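Local coordinates for protein UL16 (Human herpesvirus 5 strain ad169, PDB 2WY3) that helps the virus evade immunity by sequestering ligands of the activating receptor KLRK1 inside the infected cell, which inhibits the activation of natural killer cells, at residues Asn9-Ser21 and Arg111-Lys123. Numbering follows the deposited sequence. Where two conformers were deposited one is given.
With NAG (2-acetamido-2-deoxy-beta-D-glucopyranose), chain H.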
loop_
_atom_site.group_PDB
_atom_site.type_symbol
_atom_site.label_atom_id
_atom_site.label_comp_id
_atom_site.label_asym_id
_atom_site.label_seq_id
_atom_site.Cartn_x
_atom_site.Cartn_y
_atom_site.Cartn_z
ATOM N N ASN B 9 -22.933 -10.931 16.244
ATOM C CA ASN B 9 -23.072 -10.866 17.695
ATOM C C ASN B 9 -21.734 -10.596 18.374
ATOM O O ASN B 9 -21.459 -11.102 19.464
ATOM C CB ASN B 9 -23.695 -12.153 18.241
ATOM C CG ASN B 9 -24.216 -11.989 19.657
ATOM O OD1 ASN B 9 -24.529 -10.880 20.091
ATOM N ND2 ASN B 9 -24.308 -13.096 20.385
ATOM N N SER B 10 -20.894 -9.803 17.720
ATOM C CA SER B 10 -19.598 -9.469 18.281
ATOM C C SER B 10 -19.416 -7.962 18.291
ATOM O O SER B 10 -18.771 -7.394 17.412
ATOM C CB SER B 10 -18.480 -10.137 17.488
ATOM O OG SER B 10 -17.219 -9.799 18.022
ATOM N N THR B 11 -20.006 -7.315 19.288
ATOM C CA THR B 11 -19.908 -5.871 19.430
ATOM C C THR B 11 -19.144 -5.554 20.705
ATOM O O THR B 11 -19.274 -6.265 21.699
ATOM C CB THR B 11 -21.304 -5.224 19.506
ATOM O OG1 THR B 11 -22.023 -5.499 18.296
ATOM C CG2 THR B 11 -21.185 -3.714 19.695
ATOM N N CYS B 12 -18.339 -4.499 20.680
ATOM C CA CYS B 12 -17.624 -4.126 21.874
ATOM C C CYS B 12 -17.666 -2.615 22.093
ATOM O O CYS B 12 -17.631 -1.816 21.167
ATOM C CB CYS B 12 -16.211 -4.746 21.902
ATOM S SG CYS B 12 -14.899 -4.132 20.791
ATOM N N ARG B 13 -17.831 -2.233 23.353
ATOM C CA ARG B 13 -17.843 -0.812 23.689
ATOM C C ARG B 13 -16.399 -0.367 23.898
ATOM O O ARG B 13 -15.696 -0.910 24.748
ATOM C CB ARG B 13 -18.667 -0.558 24.952
ATOM C CG ARG B 13 -18.675 0.891 25.420
ATOM C CD ARG B 13 -19.510 1.771 24.513
ATOM N NE ARG B 13 -20.817 1.178 24.240
ATOM C CZ ARG B 13 -21.864 1.258 25.055
ATOM N NH1 ARG B 13 -21.765 1.909 26.208
ATOM N NH2 ARG B 13 -23.011 0.685 24.718
ATOM N N LEU B 14 -15.945 0.607 23.116
ATOM C CA LEU B 14 -14.560 1.042 23.208
ATOM C C LEU B 14 -14.289 1.771 24.515
ATOM O O LEU B 14 -15.024 2.679 24.896
ATOM C CB LEU B 14 -14.181 1.939 22.020
ATOM C CG LEU B 14 -12.767 2.513 22.092
ATOM C CD1 LEU B 14 -11.733 1.390 21.992
ATOM C CD2 LEU B 14 -12.548 3.544 20.992
ATOM N N ASN B 15 -13.241 1.354 25.212
ATOM C CA ASN B 15 -12.767 2.087 26.379
ATOM C C ASN B 15 -11.299 2.391 26.157
ATOM O O ASN B 15 -10.448 1.511 26.316
ATOM C CB ASN B 15 -12.958 1.264 27.647
ATOM C CG ASN B 15 -12.533 2.014 28.903
ATOM O OD1 ASN B 15 -11.675 2.897 28.853
ATOM N ND2 ASN B 15 -13.135 1.662 30.034
ATOM N N VAL B 16 -10.996 3.627 25.771
ATOM C CA VAL B 16 -9.638 3.954 25.338
ATOM C C VAL B 16 -8.618 3.781 26.461
ATOM O O VAL B 16 -7.432 3.543 26.202
ATOM C CB VAL B 16 -9.539 5.381 24.725
ATOM C CG1 VAL B 16 -10.384 5.472 23.453
ATOM C CG2 VAL B 16 -9.966 6.426 25.748
ATOM N N THR B 17 -9.087 3.884 27.699
ATOM C CA THR B 17 -8.222 3.729 28.865
ATOM C C THR B 17 -7.685 2.299 28.992
ATOM O O THR B 17 -6.687 2.061 29.668
ATOM C CB THR B 17 -8.966 4.123 30.157
ATOM O OG1 THR B 17 -9.564 5.413 29.979
ATOM C CG2 THR B 17 -8.010 4.172 31.338
ATOM N N GLU B 18 -8.342 1.347 28.335
ATOM C CA GLU B 18 -7.927 -0.046 28.435
ATOM C C GLU B 18 -6.927 -0.427 27.344
ATOM O O GLU B 18 -6.296 -1.479 27.424
ATOM C CB GLU B 18 -9.134 -0.981 28.349
ATOM C CG GLU B 18 -10.070 -0.898 29.538
ATOM C CD GLU B 18 -11.338 -1.696 29.324
ATOM O OE1 GLU B 18 -11.479 -2.303 28.239
ATOM O OE2 GLU B 18 -12.194 -1.714 30.236
ATOM N N LEU B 19 -6.780 0.424 26.334
ATOM C CA LEU B 19 -5.972 0.045 25.168
ATOM C C LEU B 19 -4.502 -0.206 25.502
ATOM O O LEU B 19 -3.888 -1.118 24.950
ATOM C CB LEU B 19 -6.073 1.094 24.053
ATOM C CG LEU B 19 -7.449 1.247 23.407
ATOM C CD1 LEU B 19 -7.414 2.363 22.368
ATOM C CD2 LEU B 19 -7.891 -0.063 22.785
ATOM N N ALA B 20 -3.927 0.609 26.382
ATOM C CA ALA B 20 -2.504 0.475 26.687
ATOM C C ALA B 20 -2.124 -0.943 27.129
ATOM O O ALA B 20 -1.072 -1.453 26.741
ATOM C CB ALA B 20 -2.068 1.498 27.736
ATOM N N SER B 21 -2.983 -1.566 27.932
ATOM C CA SER B 21 -2.704 -2.886 28.502
ATOM C C SER B 21 -3.025 -4.085 27.598
ATOM O O SER B 21 -2.679 -5.224 27.922
ATOM C CB SER B 21 -3.412 -3.044 29.857
ATOM O OG SER B 21 -4.824 -3.059 29.691
ATOM N N ARG B 111 0.994 6.612 19.550
ATOM C CA ARG B 111 0.710 5.175 19.388
ATOM C C ARG B 111 -0.541 5.015 18.552
ATOM O O ARG B 111 -1.580 5.587 18.897
ATOM C CB ARG B 111 0.470 4.576 20.776
ATOM C CG ARG B 111 0.507 3.049 20.867
ATOM C CD ARG B 111 0.215 2.593 22.307
ATOM N NE ARG B 111 -1.219 2.535 22.557
ATOM C CZ ARG B 111 -1.842 3.125 23.569
ATOM N NH1 ARG B 111 -1.157 3.829 24.471
ATOM N NH2 ARG B 111 -3.158 3.002 23.675
ATOM N N TYR B 112 -0.451 4.249 17.460
ATOM C CA TYR B 112 -1.595 3.996 16.577
ATOM C C TYR B 112 -1.988 2.532 16.718
ATOM O O TYR B 112 -1.193 1.648 16.390
ATOM C CB TYR B 112 -1.249 4.321 15.106
ATOM C CG TYR B 112 -1.036 5.815 14.892
ATOM C CD1 TYR B 112 -2.056 6.613 14.378
ATOM C CD2 TYR B 112 0.170 6.425 15.240
ATOM C CE1 TYR B 112 -1.876 7.986 14.200
ATOM C CE2 TYR B 112 0.356 7.805 15.063
ATOM C CZ TYR B 112 -0.671 8.569 14.550
ATOM O OH TYR B 112 -0.490 9.934 14.386
ATOM N N ASP B 113 -3.197 2.288 17.219
ATOM C CA ASP B 113 -3.672 0.931 17.499
ATOM C C ASP B 113 -4.782 0.571 16.514
ATOM O O ASP B 113 -5.842 1.197 16.527
ATOM C CB ASP B 113 -4.224 0.829 18.931
ATOM C CG ASP B 113 -3.131 0.910 19.995
ATOM O OD1 ASP B 113 -2.044 0.348 19.775
ATOM O OD2 ASP B 113 -3.348 1.535 21.053
ATOM N N CYS B 114 -4.545 -0.432 15.674
ATOM C CA CYS B 114 -5.587 -0.918 14.768
ATOM C C CYS B 114 -6.476 -1.887 15.512
ATOM O O CYS B 114 -6.008 -2.907 16.020
ATOM C CB CYS B 114 -4.978 -1.597 13.554
ATOM S SG CYS B 114 -4.162 -0.351 12.506
ATOM N N LEU B 115 -7.770 -1.567 15.555
ATOM C CA LEU B 115 -8.698 -2.190 16.481
ATOM C C LEU B 115 -9.615 -3.151 15.773
ATOM O O LEU B 115 -9.963 -2.934 14.617
ATOM C CB LEU B 115 -9.594 -1.120 17.122
ATOM C CG LEU B 115 -8.897 0.043 17.831
ATOM C CD1 LEU B 115 -9.955 0.964 18.455
ATOM C CD2 LEU B 115 -7.947 -0.486 18.887
ATOM N N ARG B 116 -10.012 -4.197 16.487
ATOM C CA ARG B 116 -11.066 -5.108 16.035
ATOM C C ARG B 116 -11.750 -5.730 17.233
ATOM O O ARG B 116 -11.107 -6.030 18.234
ATOM C CB ARG B 116 -10.500 -6.239 15.170
ATOM C CG ARG B 116 -11.574 -6.915 14.302
ATOM C CD ARG B 116 -10.983 -7.903 13.300
ATOM N NE ARG B 116 -12.000 -8.242 12.293
ATOM C CZ ARG B 116 -11.766 -8.947 11.195
ATOM N NH1 ARG B 116 -10.544 -9.408 10.945
ATOM N NH2 ARG B 116 -12.756 -9.191 10.350
ATOM N N CYS B 117 -13.041 -5.992 17.093
ATOM C CA CYS B 117 -13.799 -6.665 18.138
ATOM C C CYS B 117 -13.849 -8.167 17.867
ATOM O O CYS B 117 -14.228 -8.587 16.780
ATOM C CB CYS B 117 -15.212 -6.088 18.189
ATOM S SG CYS B 117 -16.229 -6.711 19.535
ATOM N N GLU B 118 -13.464 -8.971 18.850
ATOM C CA GLU B 118 -13.556 -10.417 18.705
ATOM C C GLU B 118 -14.216 -10.985 19.959
ATOM O O GLU B 118 -13.807 -10.676 21.080
ATOM C CB GLU B 118 -12.175 -11.039 18.488
ATOM C CG GLU B 118 -12.204 -12.569 18.491
ATOM C CD GLU B 118 -10.827 -13.202 18.640
ATOM O OE1 GLU B 118 -9.811 -12.509 18.412
ATOM O OE2 GLU B 118 -10.762 -14.401 18.986
ATOM N N ASN B 119 -15.252 -11.794 19.771
ATOM C CA ASN B 119 -15.980 -12.352 20.901
ATOM C C ASN B 119 -16.371 -11.267 21.895
ATOM O O ASN B 119 -16.350 -11.495 23.104
ATOM C CB ASN B 119 -15.137 -13.408 21.624
ATOM C CG ASN B 119 -14.766 -14.574 20.734
ATOM O OD1 ASN B 119 -15.293 -14.718 19.627
ATOM N ND2 ASN B 119 -13.851 -15.420 21.212
ATOM N N GLY B 120 -16.699 -10.080 21.392
ATOM C CA GLY B 120 -17.137 -9.003 22.259
ATOM C C GLY B 120 -16.060 -8.377 23.128
ATOM O O GLY B 120 -16.369 -7.685 24.102
ATOM N N THR B 121 -14.797 -8.610 22.785
ATOM C CA THR B 121 -13.693 -7.921 23.446
ATOM C C THR B 121 -12.827 -7.168 22.434
ATOM O O THR B 121 -12.671 -7.602 21.297
ATOM C CB THR B 121 -12.799 -8.894 24.236
ATOM O OG1 THR B 121 -11.813 -8.152 24.965
ATOM C CG2 THR B 121 -12.099 -9.862 23.297
ATOM N N THR B 122 -12.269 -6.041 22.858
ATOM C CA THR B 122 -11.400 -5.253 21.989
ATOM C C THR B 122 -10.041 -5.925 21.793
ATOM O O THR B 122 -9.359 -6.279 22.762
ATOM C CB THR B 122 -11.216 -3.829 22.549
ATOM O OG1 THR B 122 -12.499 -3.200 22.665
ATOM C CG2 THR B 122 -10.344 -3.006 21.627
ATOM N N LYS B 123 -9.658 -6.109 20.530
ATOM C CA LYS B 123 -8.330 -6.627 20.189
ATOM C C LYS B 123 -7.545 -5.543 19.484
ATOM O O LYS B 123 -8.128 -4.659 18.852
ATOM C CB LYS B 123 -8.445 -7.814 19.233
ATOM C CG LYS B 123 -9.467 -8.848 19.660
ATOM C CD LYS B 123 -9.047 -9.531 20.942
ATOM C CE LYS B 123 -8.025 -10.621 20.680
ATOM N NZ LYS B 123 -7.780 -11.445 21.902
HETATM C C1 NAG H . -12.466 2.262 31.165
HETATM C C2 NAG H . -13.617 2.271 32.172
HETATM C C3 NAG H . -13.142 2.582 33.585
HETATM C C4 NAG H . -11.947 1.720 33.958
HETATM C C5 NAG H . -10.863 1.775 32.890
HETATM C C6 NAG H . -9.778 0.755 33.210
HETATM C C7 NAG H . -15.866 2.849 31.478
HETATM C C8 NAG H . -16.818 3.918 31.030
HETATM N N2 NAG H . -14.625 3.235 31.771
HETATM O O3 NAG H . -14.187 2.335 34.499
HETATM O O4 NAG H . -11.418 2.170 35.187
HETATM O O5 NAG H . -11.381 1.472 31.610
HETATM O O6 NAG H . -10.344 -0.539 33.146
HETATM O O7 NAG H . -16.238 1.679 31.563
HETATM O O HOH W 1 -16.430 -8.002 15.146
HETATM O O HOH W 2 -14.566 -3.604 24.247
HETATM O O HOH W 3 -11.761 -1.118 24.753
HETATM O O HOH W 4 -5.170 4.868 24.615
#
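S10 and G120 bring the backbones together, their CA atoms 4.7 Å apart, where strand 10-13 crosses strand 111-118 at 123° and strand 121-123 at 84°; strand 10-13 lies across the hairpin and pairs with strand 2-3 instead of joining its sheet. The hairpin closes in a type I' turn from E118 to T121, whose N119 and G120 both take positive phi, a classic Asn-Gly pair. S10 is small enough to sit against this turn: OG swings away from its own amide, beside the carbonyl carbon, and accepts a weak but fairly straight bond from G120 N (3.4 Å, 162°). C12 and C117, each modelled in two conformers, form a disulfide that ties the two segments together. The hairpin belongs to one sheet of an immunoglobulin-like β-sandwich, and C114, bonded to C38, ties that sheet to the other. T122 turns its hydroxyl to two waters, which bridge it to R13 O and N15 N, while N15 carries an N-linked glycan. The methyl of T122, CG2, instead meets L19 CD2 at 4.0 Å. L115 presents CD1 to L14 CD1 and CD2 to L19 CD2 (3.9 Å), its forked end suiting two leucines that each cross it at about a right angle. R111 grips D113 OD2 side-on through NE (2.8 Å) and NH2 (3.0 Å), which fixes the rotation of the guanidinium, with A20 CA above one face, toward its rim; NH2 also reaches V16 O through a water.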